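Side-chain contacts in uncharacterized hypothetical protein (Parabacteroides merdae, PDB 4EI0), which is of unknown function but belongs to the DUF4466 family and folds mainly into antiparallel beta-sheets: residues S167-G172 / G287-Y292; Y197-K202 / A298-V303; L240-L245 / K252-L257. All blocks are in the same frame, centred on the assembly; numbering follows the deposited sequence.

The three contacts all lean on one antiparallel sheet of the chain, in which strands 289-299 and 302-311 are neighbours. Interaction 1 joins the start of strand 289-299 to a loop, whereas interaction 2 joins the turn that follows that strand, and the start of strand 302-311, to strand 195-199. Their centres lie 24 Å apart and their nearest atoms about 9 Å. Interaction 3, within the long connection between the partners of interaction 1, touches that contact through Tyr292: its OH lies 2.7 Å from Leu240 O, a probable hydrogen bond. Interactions 2 and 3 do not touch, with centres 25 Å apart. No active site or ligand is assigned here.

Interaction 1. Residues S167-G172 / G287-Y292; sequences SFLNEG and GKYRAY
The carbonyl oxygen of Phe168 is held from two quarters: it takes a hydrogen bond from Arg309 NH1 and rests above the ring of Tyr289. It stands 3.6 Å from Tyr289 CD2, displaced from the ring centre toward the rim, so that the phenol forms a flat support under a backbone turn. Arg309 NH1 also bonds to Asn170 O, and one guanidinium nitrogen thereby gathers two carbonyls of the loop. Tyr289 CG lies anti to the carbonyl carbon (chi1 -66°), which swings the ring toward 167-172. Leu169 adds a methyl to the same ring, its CD2 coming obliquely to within 3.9 Å of Tyr289 CD2. The phenol oxygen receives a weak bond from the adjacent Lys288 NZ. A serine in place of Tyr289 would probably leave the Phe168 carbonyl without its aromatic support and Leu169 CD2 without its mate. Further along the strand, Phe168 CD1 meets Ala291 CB at 3.8 Å, and Val307 of strand 302-311 touches both side chains. The loop itself is shaped by Ser167, whose OG accepts from Leu169 N at 3.2 Å in an ST turn. Two aromatic rings, a leucine methyl, an alanine and a backbone carbonyl thus pack the loop between strands 165-167 and 176-178 of one antiparallel sheet onto strand 289-299 of another, a loop-on-sheet junction within a beta-rich fold.

Interaction 2. Residues Y197-K202 / A298-V303; sequences YAYSEK and ASASEV
Tyr199 and Ala300 meet where the beta-hairpin of strands 289-299 and 302-311 turns back, close to the end of strand 195-199. The hairpin has a two-residue type I turn, with Ala300 and Ser301 at its corners; Ser299 N donates to Glu302 O at 2.9 Å, while the return bond from Glu302 N to Ser299 O is weak. The aromatic part of the contact is a CH-pi interaction: Ala300 CA sits 4.3 Å from the centroid of the Tyr199 ring, 18° off its normal. Ala300 O lies over the same face, nearer the rim, 3.9 Å from Tyr199 CD2. Placing CG anti to the backbone N (chi1 176°) carries this ring out to the turn. Apolar contacts complete the junction. Ala300 CB comes within 4.1 Å of Tyr199 CE2, and deeper in, Val303 CG2 approaches the far end of the Tyr197 ring obliquely. The polar partner of Tyr197 lies outside the two segments: it is His207 of strand 207-210, whose ring also meets the ring of Tyr199, with the planes at about 45°. Tyr197 OH, hydrogen-bonded with His207 ND1, also lies 3.4 Å from Val303 CG2.

Interaction 3. Residues L240-L245 / K252-L257; sequences LQDRQL and KFIDDL
Asp242 shows how one carboxylate can serve two segments, bonding to Ile254 across the contact while capping its own helix. Its CB lies 4.1 Å from Ile254 CD1. With CG anti to the backbone N (chi1 171°), the carboxylate reaches 252-257, where OD2 accepts from Ile254 N at 2.8 Å in a nearly straight bond (172°), close to the extension of its C-O bond. The same oxygen forms a salt bridge with Lys308 NZ, which would probably stabilise its negative charge. OD1 turns back to helix 243-246, for which Asp242 is the N-cap, accepting from Leu245 N at 2.9 Å and weakly from Gln244 N. A backbone bond from Arg243 N to Lys252 O, 3.0 Å long, ties the two segments beside it. Phe253 leans on the first turn of the helix: its CE2 touches Arg243 CB at 3.5 Å, and Gln244 CG approaches in plane at the ring edge; the Gln244 amide, whose OE1 is hydrogen-bonded with Lys308 NZ, stands 83° from the ring plane. The start of helix 243-246 and the loop into helix 256-261 lie against the sheet, Ile254 and Leu245 on Tyr292 of strand 289-299, Ile254 also on Trp281, with Lys308 from strand 302-311.

Interaction 1. Residues S167-G172 / G287-Y292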
loop_
_atom_site.group_PDB
_atom_site.type_symbol
_atom_site.label_atom_id
_atom_site.label_comp_id
_atom_site.label_asym_id
_atom_site.label_seq_id
_atom_site.Cartn_x
_atom_site.Cartn_y
_atom_site.Cartn_z
ATOM N N SER B 167 33.679 -3.751 -36.098
ATOM C CA SER B 167 33.093 -4.855 -36.879
ATOM C C SER B 167 31.624 -5.014 -36.539
ATOM O O SER B 167 31.244 -5.181 -35.370
ATOM C CB SER B 167 33.793 -6.177 -36.592
ATOM O OG SER B 167 33.228 -7.223 -37.379
ATOM N N PHE B 168 30.791 -5.029 -37.572
ATOM C CA PHE B 168 29.372 -5.297 -37.425
ATOM C C PHE B 168 29.056 -6.728 -37.828
ATOM O O PHE B 168 27.897 -7.027 -38.076
ATOM C CB PHE B 168 28.543 -4.321 -38.321
ATOM C CG PHE B 168 28.808 -2.869 -38.039
ATOM C CD1 PHE B 168 28.196 -2.222 -36.972
ATOM C CD2 PHE B 168 29.699 -2.173 -38.798
ATOM C CE1 PHE B 168 28.457 -0.903 -36.714
ATOM C CE2 PHE B 168 29.981 -0.859 -38.538
ATOM C CZ PHE B 168 29.367 -0.221 -37.506
ATOM N N LEU B 169 30.037 -7.637 -37.803
ATOM C CA LEU B 169 29.829 -9.004 -38.349
ATOM C C LEU B 169 29.758 -10.127 -37.354
ATOM O O LEU B 169 29.504 -11.250 -37.742
ATOM C CB LEU B 169 30.923 -9.325 -39.407
ATOM C CG LEU B 169 31.048 -8.262 -40.549
ATOM C CD1 LEU B 169 32.121 -8.506 -41.620
ATOM C CD2 LEU B 169 29.674 -8.120 -41.219
ATOM N N ASN B 170 29.960 -9.866 -36.070
ATOM C CA ASN B 170 29.989 -10.924 -35.124
ATOM C C ASN B 170 28.565 -11.357 -34.737
ATOM O O ASN B 170 27.670 -10.527 -34.572
ATOM C CB ASN B 170 30.768 -10.502 -33.869
ATOM C CG ASN B 170 32.263 -10.466 -34.063
ATOM O OD1 ASN B 170 32.813 -10.907 -35.075
ATOM N ND2 ASN B 170 32.946 -9.932 -33.073
ATOM N N GLU B 171 28.367 -12.657 -34.515
ATOM C CA GLU B 171 27.080 -13.208 -34.059
ATOM C C GLU B 171 26.655 -12.569 -32.739
ATOM O O GLU B 171 27.435 -12.490 -31.776
ATOM C CB GLU B 171 27.133 -14.698 -33.677
ATOM C CG GLU B 171 27.582 -15.833 -34.532
ATOM C CD GLU B 171 27.299 -17.104 -33.706
ATOM O OE1 GLU B 171 28.168 -17.618 -32.922
ATOM O OE2 GLU B 171 26.128 -17.524 -33.779
ATOM N N GLY B 172 25.408 -12.173 -32.658
ATOM C CA GLY B 172 24.867 -11.659 -31.399
ATOM C C GLY B 172 25.488 -10.398 -30.860
ATOM O O GLY B 172 25.173 -10.024 -29.748
ATOM N N GLY B 287 25.819 -6.075 -47.905
ATOM C CA GLY B 287 24.377 -5.829 -47.681
ATOM C C GLY B 287 23.764 -6.693 -46.581
ATOM O O GLY B 287 22.568 -6.630 -46.326
ATOM N N LYS B 288 24.599 -7.463 -45.888
ATOM C CA LYS B 288 24.131 -8.412 -44.897
ATOM C C LYS B 288 23.528 -7.737 -43.672
ATOM O O LYS B 288 22.489 -8.176 -43.169
ATOM C CB LYS B 288 25.273 -9.340 -44.484
ATOM C CG LYS B 288 24.878 -10.497 -43.583
ATOM C CD LYS B 288 25.726 -11.748 -43.863
ATOM C CE LYS B 288 25.336 -12.955 -43.007
ATOM N NZ LYS B 288 25.886 -12.795 -41.628
ATOM N N TYR B 289 24.152 -6.666 -43.202
ATOM C CA TYR B 289 23.674 -5.969 -42.010
ATOM C C TYR B 289 23.564 -4.461 -42.282
ATOM O O TYR B 289 24.351 -3.897 -43.057
ATOM C CB TYR B 289 24.636 -6.185 -40.832
ATOM C CG TYR B 289 24.773 -7.605 -40.255
ATOM C CD1 TYR B 289 23.870 -8.098 -39.317
ATOM C CD2 TYR B 289 25.847 -8.427 -40.619
ATOM C CE1 TYR B 289 24.015 -9.383 -38.789
ATOM C CE2 TYR B 289 25.996 -9.716 -40.101
ATOM C CZ TYR B 289 25.076 -10.189 -39.190
ATOM O OH TYR B 289 25.266 -11.442 -38.679
ATOM N N ARG B 290 22.576 -3.839 -41.632
ATOM C CA ARG B 290 22.523 -2.415 -41.458
ATOM C C ARG B 290 22.647 -2.095 -39.999
ATOM O O ARG B 290 22.334 -2.930 -39.154
ATOM C CB ARG B 290 21.235 -1.872 -42.002
ATOM C CG ARG B 290 21.274 -1.767 -43.493
ATOM C CD ARG B 290 19.916 -1.327 -44.003
ATOM N NE ARG B 290 20.000 -1.218 -45.428
ATOM C CZ ARG B 290 19.026 -0.760 -46.194
ATOM N NH1 ARG B 290 17.836 -0.374 -45.705
ATOM N NH2 ARG B 290 19.261 -0.702 -47.479
ATOM N N ALA B 291 23.128 -0.904 -39.682
ATOM C CA ALA B 291 23.308 -0.552 -38.264
ATOM C C ALA B 291 23.152 0.950 -38.128
ATOM O O ALA B 291 23.246 1.697 -39.123
ATOM C CB ALA B 291 24.683 -0.980 -37.788
ATOM N N TYR B 292 22.946 1.393 -36.897
ATOM C CA TYR B 292 22.973 2.805 -36.567
ATOM C C TYR B 292 23.955 2.931 -35.424
ATOM O O TYR B 292 23.774 2.295 -34.354
ATOM C CB TYR B 292 21.565 3.339 -36.163
ATOM C CG TYR B 292 21.579 4.793 -35.750
ATOM C CD1 TYR B 292 21.897 5.780 -36.675
ATOM C CD2 TYR B 292 21.331 5.184 -34.454
ATOM C CE1 TYR B 292 21.957 7.119 -36.329
ATOM C CE2 TYR B 292 21.368 6.545 -34.097
ATOM C CZ TYR B 292 21.729 7.494 -35.018
ATOM O OH TYR B 292 21.747 8.846 -34.708
#

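Interaction 2. Residues Y197-K202 / A298-V303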
loop_
_atom_site.group_PDB
_atom_site.type_symbol
_atom_site.label_atom_id
_atom_site.label_comp_id
_atom_site.label_asym_id
_atom_site.label_seq_id
_atom_site.Cartn_x
_atom_site.Cartn_y
_atom_site.Cartn_z
ATOM N N TYR B 197 37.918 4.000 -37.048
ATOM C CA TYR B 197 37.874 5.308 -36.406
ATOM C C TYR B 197 39.261 5.887 -36.316
ATOM O O TYR B 197 40.222 5.163 -36.084
ATOM C CB TYR B 197 37.317 5.154 -35.016
ATOM C CG TYR B 197 37.590 6.323 -34.155
ATOM C CD1 TYR B 197 36.753 7.437 -34.206
ATOM C CD2 TYR B 197 38.670 6.343 -33.297
ATOM C CE1 TYR B 197 36.982 8.545 -33.426
ATOM C CE2 TYR B 197 38.922 7.468 -32.499
ATOM C CZ TYR B 197 38.071 8.566 -32.570
ATOM O OH TYR B 197 38.253 9.660 -31.776
ATOM N N ALA B 198 39.360 7.196 -36.494
ATOM C CA ALA B 198 40.568 7.931 -36.200
ATOM C C ALA B 198 40.187 9.318 -35.709
ATOM O O ALA B 198 39.233 9.880 -36.202
ATOM C CB ALA B 198 41.391 8.062 -37.452
ATOM N N TYR B 199 40.957 9.886 -34.789
ATOM C CA TYR B 199 40.839 11.299 -34.430
ATOM C C TYR B 199 41.974 12.073 -35.028
ATOM O O TYR B 199 43.092 11.689 -34.870
ATOM C CB TYR B 199 40.938 11.467 -32.930
ATOM C CG TYR B 199 40.911 12.912 -32.478
ATOM C CD1 TYR B 199 39.723 13.645 -32.515
ATOM C CD2 TYR B 199 42.044 13.531 -31.968
ATOM C CE1 TYR B 199 39.675 14.963 -32.077
ATOM C CE2 TYR B 199 42.007 14.861 -31.524
ATOM C CZ TYR B 199 40.825 15.567 -31.582
ATOM O OH TYR B 199 40.763 16.862 -31.179
ATOM N N SER B 200 41.703 13.183 -35.684
ATOM C CA SER B 200 42.760 14.063 -36.180
ATOM C C SER B 200 42.663 15.392 -35.439
ATOM O O SER B 200 41.574 15.853 -35.073
ATOM C CB SER B 200 42.630 14.273 -37.691
ATOM O OG SER B 200 43.345 15.400 -38.146
ATOM N N GLU B 201 43.799 16.002 -35.171
ATOM C CA GLU B 201 43.791 17.312 -34.520
ATOM C C GLU B 201 43.481 18.481 -35.476
ATOM O O GLU B 201 43.312 19.613 -35.016
ATOM C CB GLU B 201 45.086 17.536 -33.733
ATOM C CG GLU B 201 44.964 16.957 -32.331
ATOM C CD GLU B 201 46.262 16.986 -31.559
ATOM O OE1 GLU B 201 46.976 18.018 -31.599
ATOM O OE2 GLU B 201 46.555 15.973 -30.893
ATOM N N LYS B 202 43.430 18.205 -36.786
ATOM C CA LYS B 202 42.879 19.140 -37.780
ATOM C C LYS B 202 41.359 19.094 -37.550
ATOM O O LYS B 202 40.768 18.034 -37.745
ATOM C CB LYS B 202 43.253 18.655 -39.190
ATOM N N ALA B 298 32.139 12.372 -26.863
ATOM C CA ALA B 298 33.380 12.382 -27.617
ATOM C C ALA B 298 34.303 13.461 -27.080
ATOM O O ALA B 298 33.901 14.599 -26.983
ATOM C CB ALA B 298 33.140 12.603 -29.125
ATOM N N SER B 299 35.522 13.083 -26.715
ATOM C CA SER B 299 36.593 14.018 -26.310
ATOM C C SER B 299 37.810 13.675 -27.155
ATOM O O SER B 299 37.786 12.674 -27.859
ATOM C CB SER B 299 36.915 13.835 -24.829
ATOM O OG SER B 299 37.433 12.541 -24.574
ATOM N N ALA B 300 38.883 14.461 -27.079
ATOM C CA ALA B 300 40.098 14.160 -27.826
ATOM C C ALA B 300 40.570 12.729 -27.586
ATOM O O ALA B 300 41.042 12.088 -28.500
ATOM C CB ALA B 300 41.230 15.151 -27.499
ATOM N N SER B 301 40.415 12.223 -26.376
ATOM C CA SER B 301 41.052 10.964 -26.005
ATOM C C SER B 301 40.120 9.732 -25.973
ATOM O O SER B 301 40.583 8.616 -25.811
ATOM C CB SER B 301 41.747 11.153 -24.647
ATOM O OG SER B 301 40.807 11.309 -23.599
ATOM N N GLU B 302 38.817 9.926 -26.112
ATOM C CA GLU B 302 37.886 8.811 -26.118
ATOM C C GLU B 302 36.538 9.164 -26.783
ATOM O O GLU B 302 35.984 10.231 -26.572
ATOM C CB GLU B 302 37.627 8.328 -24.672
ATOM C CG GLU B 302 36.758 7.071 -24.612
ATOM C CD GLU B 302 36.512 6.515 -23.224
ATOM O OE1 GLU B 302 36.676 7.250 -22.229
ATOM O OE2 GLU B 302 36.127 5.333 -23.144
ATOM N N VAL B 303 35.961 8.215 -27.485
ATOM C CA VAL B 303 34.582 8.296 -27.918
ATOM C C VAL B 303 33.810 7.172 -27.326
ATOM O O VAL B 303 34.301 6.066 -27.244
ATOM C CB VAL B 303 34.577 8.250 -29.460
ATOM C CG1 VAL B 303 33.167 8.198 -30.012
ATOM C CG2 VAL B 303 35.348 9.463 -29.999
#

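Interaction 3. Residues L240-L245 / K252-L257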
loop_
_atom_site.group_PDB
_atom_site.type_symbol
_atom_site.label_atom_id
_atom_site.label_comp_id
_atom_site.label_asym_id
_atom_site.label_seq_id
_atom_site.Cartn_x
_atom_site.Cartn_y
_atom_site.Cartn_z
ATOM N N LEU B 240 19.902 12.611 -33.980
ATOM C CA LEU B 240 18.919 11.549 -34.132
ATOM C C LEU B 240 19.058 10.608 -32.953
ATOM O O LEU B 240 19.963 9.785 -32.874
ATOM C CB LEU B 240 19.053 10.773 -35.448
ATOM C CG LEU B 240 18.092 9.579 -35.572
ATOM C CD1 LEU B 240 16.689 10.140 -35.640
ATOM C CD2 LEU B 240 18.338 8.725 -36.790
ATOM N N GLN B 241 18.169 10.740 -31.998
ATOM C CA GLN B 241 18.434 10.127 -30.716
ATOM C C GLN B 241 17.491 8.953 -30.631
ATOM O O GLN B 241 16.445 8.911 -31.256
ATOM C CB GLN B 241 18.366 11.116 -29.533
ATOM C CG GLN B 241 19.559 12.086 -29.574
ATOM C CD GLN B 241 19.753 12.995 -28.352
ATOM O OE1 GLN B 241 20.802 12.958 -27.716
ATOM N NE2 GLN B 241 18.760 13.818 -28.037
ATOM N N ASP B 242 17.930 7.950 -29.935
ATOM C CA ASP B 242 17.134 6.796 -29.753
ATOM C C ASP B 242 17.119 6.612 -28.241
ATOM O O ASP B 242 18.164 6.706 -27.578
ATOM C CB ASP B 242 17.802 5.654 -30.509
ATOM C CG ASP B 242 17.159 4.319 -30.222
ATOM O OD1 ASP B 242 17.273 3.834 -29.090
ATOM O OD2 ASP B 242 16.502 3.792 -31.134
ATOM N N ARG B 243 15.949 6.379 -27.694
ATOM C CA ARG B 243 15.804 6.350 -26.225
ATOM C C ARG B 243 16.590 5.178 -25.609
ATOM O O ARG B 243 17.158 5.301 -24.521
ATOM C CB ARG B 243 14.314 6.249 -25.838
ATOM C CG ARG B 243 13.838 7.052 -24.626
ATOM C CD ARG B 243 14.820 7.048 -23.461
ATOM N NE ARG B 243 14.207 7.519 -22.214
ATOM C CZ ARG B 243 14.735 7.355 -20.998
ATOM N NH1 ARG B 243 15.882 6.698 -20.818
ATOM N NH2 ARG B 243 14.093 7.839 -19.943
ATOM N N GLN B 244 16.680 4.073 -26.330
ATOM C CA GLN B 244 17.430 2.913 -25.837
ATOM C C GLN B 244 18.909 3.132 -25.953
ATOM O O GLN B 244 19.671 2.693 -25.123
ATOM C CB GLN B 244 16.992 1.632 -26.577
ATOM C CG GLN B 244 15.572 1.284 -26.255
ATOM C CD GLN B 244 14.955 0.206 -27.123
ATOM O OE1 GLN B 244 15.026 0.241 -28.355
ATOM N NE2 GLN B 244 14.200 -0.678 -26.484
ATOM N N LEU B 245 19.351 3.800 -27.013
ATOM C CA LEU B 245 20.786 3.993 -27.184
ATOM C C LEU B 245 21.373 5.152 -26.367
ATOM O O LEU B 245 22.565 5.142 -26.076
ATOM C CB LEU B 245 21.123 4.198 -28.678
ATOM C CG LEU B 245 20.881 3.019 -29.629
ATOM C CD1 LEU B 245 21.079 3.529 -31.032
ATOM C CD2 LEU B 245 21.814 1.882 -29.332
ATOM N N LYS B 252 12.507 9.025 -29.554
ATOM C CA LYS B 252 11.839 8.050 -30.320
ATOM C C LYS B 252 12.733 6.807 -30.364
ATOM O O LYS B 252 13.856 6.766 -29.822
ATOM C CB LYS B 252 11.497 8.653 -31.686
ATOM C CG LYS B 252 10.433 9.723 -31.556
ATOM C CD LYS B 252 10.148 10.432 -32.868
ATOM C CE LYS B 252 9.073 11.498 -32.649
ATOM N NZ LYS B 252 9.658 12.809 -32.238
ATOM N N PHE B 253 12.192 5.769 -30.969
ATOM C CA PHE B 253 12.893 4.507 -31.048
ATOM C C PHE B 253 13.096 4.156 -32.517
ATOM O O PHE B 253 12.169 4.272 -33.330
ATOM C CB PHE B 253 12.079 3.408 -30.376
ATOM C CG PHE B 253 11.773 3.672 -28.919
ATOM C CD1 PHE B 253 10.631 4.330 -28.548
ATOM C CD2 PHE B 253 12.636 3.246 -27.934
ATOM C CE1 PHE B 253 10.344 4.550 -27.216
ATOM C CE2 PHE B 253 12.371 3.498 -26.590
ATOM C CZ PHE B 253 11.217 4.148 -26.246
ATOM N N ILE B 254 14.287 3.685 -32.828
ATOM C CA ILE B 254 14.555 3.034 -34.105
ATOM C C ILE B 254 14.124 1.601 -33.956
ATOM O O ILE B 254 14.561 0.895 -33.016
ATOM C CB ILE B 254 16.046 3.086 -34.457
ATOM C CG1 ILE B 254 16.493 4.553 -34.576
ATOM C CG2 ILE B 254 16.363 2.310 -35.737
ATOM C CD1 ILE B 254 18.003 4.661 -34.514
ATOM N N ASP B 255 13.282 1.160 -34.867
ATOM C CA ASP B 255 12.768 -0.208 -34.818
ATOM C C ASP B 255 13.162 -0.922 -36.119
ATOM O O ASP B 255 13.839 -0.347 -37.026
ATOM C CB ASP B 255 11.235 -0.224 -34.551
ATOM C CG ASP B 255 10.714 -1.570 -33.972
ATOM O OD1 ASP B 255 11.465 -2.562 -33.879
ATOM O OD2 ASP B 255 9.514 -1.632 -33.637
ATOM N N ASP B 256 12.767 -2.179 -36.213
ATOM C CA ASP B 256 13.073 -2.986 -37.388
ATOM C C ASP B 256 12.641 -2.312 -38.721
ATOM O O ASP B 256 13.335 -2.386 -39.698
ATOM C CB ASP B 256 12.406 -4.367 -37.282
ATOM C CG ASP B 256 12.901 -5.206 -36.070
ATOM O OD1 ASP B 256 13.400 -4.670 -35.063
ATOM O OD2 ASP B 256 12.796 -6.454 -36.162
ATOM N N LEU B 257 11.469 -1.708 -38.758
ATOM C CA LEU B 257 10.938 -1.176 -40.019
ATOM C C LEU B 257 11.815 -0.014 -40.541
ATOM O O LEU B 257 12.018 0.128 -41.739
ATOM C CB LEU B 257 9.473 -0.742 -39.839
ATOM C CG LEU B 257 8.814 0.026 -41.009
ATOM C CD1 LEU B 257 8.653 -0.920 -42.200
ATOM C CD2 LEU B 257 7.505 0.697 -40.580
#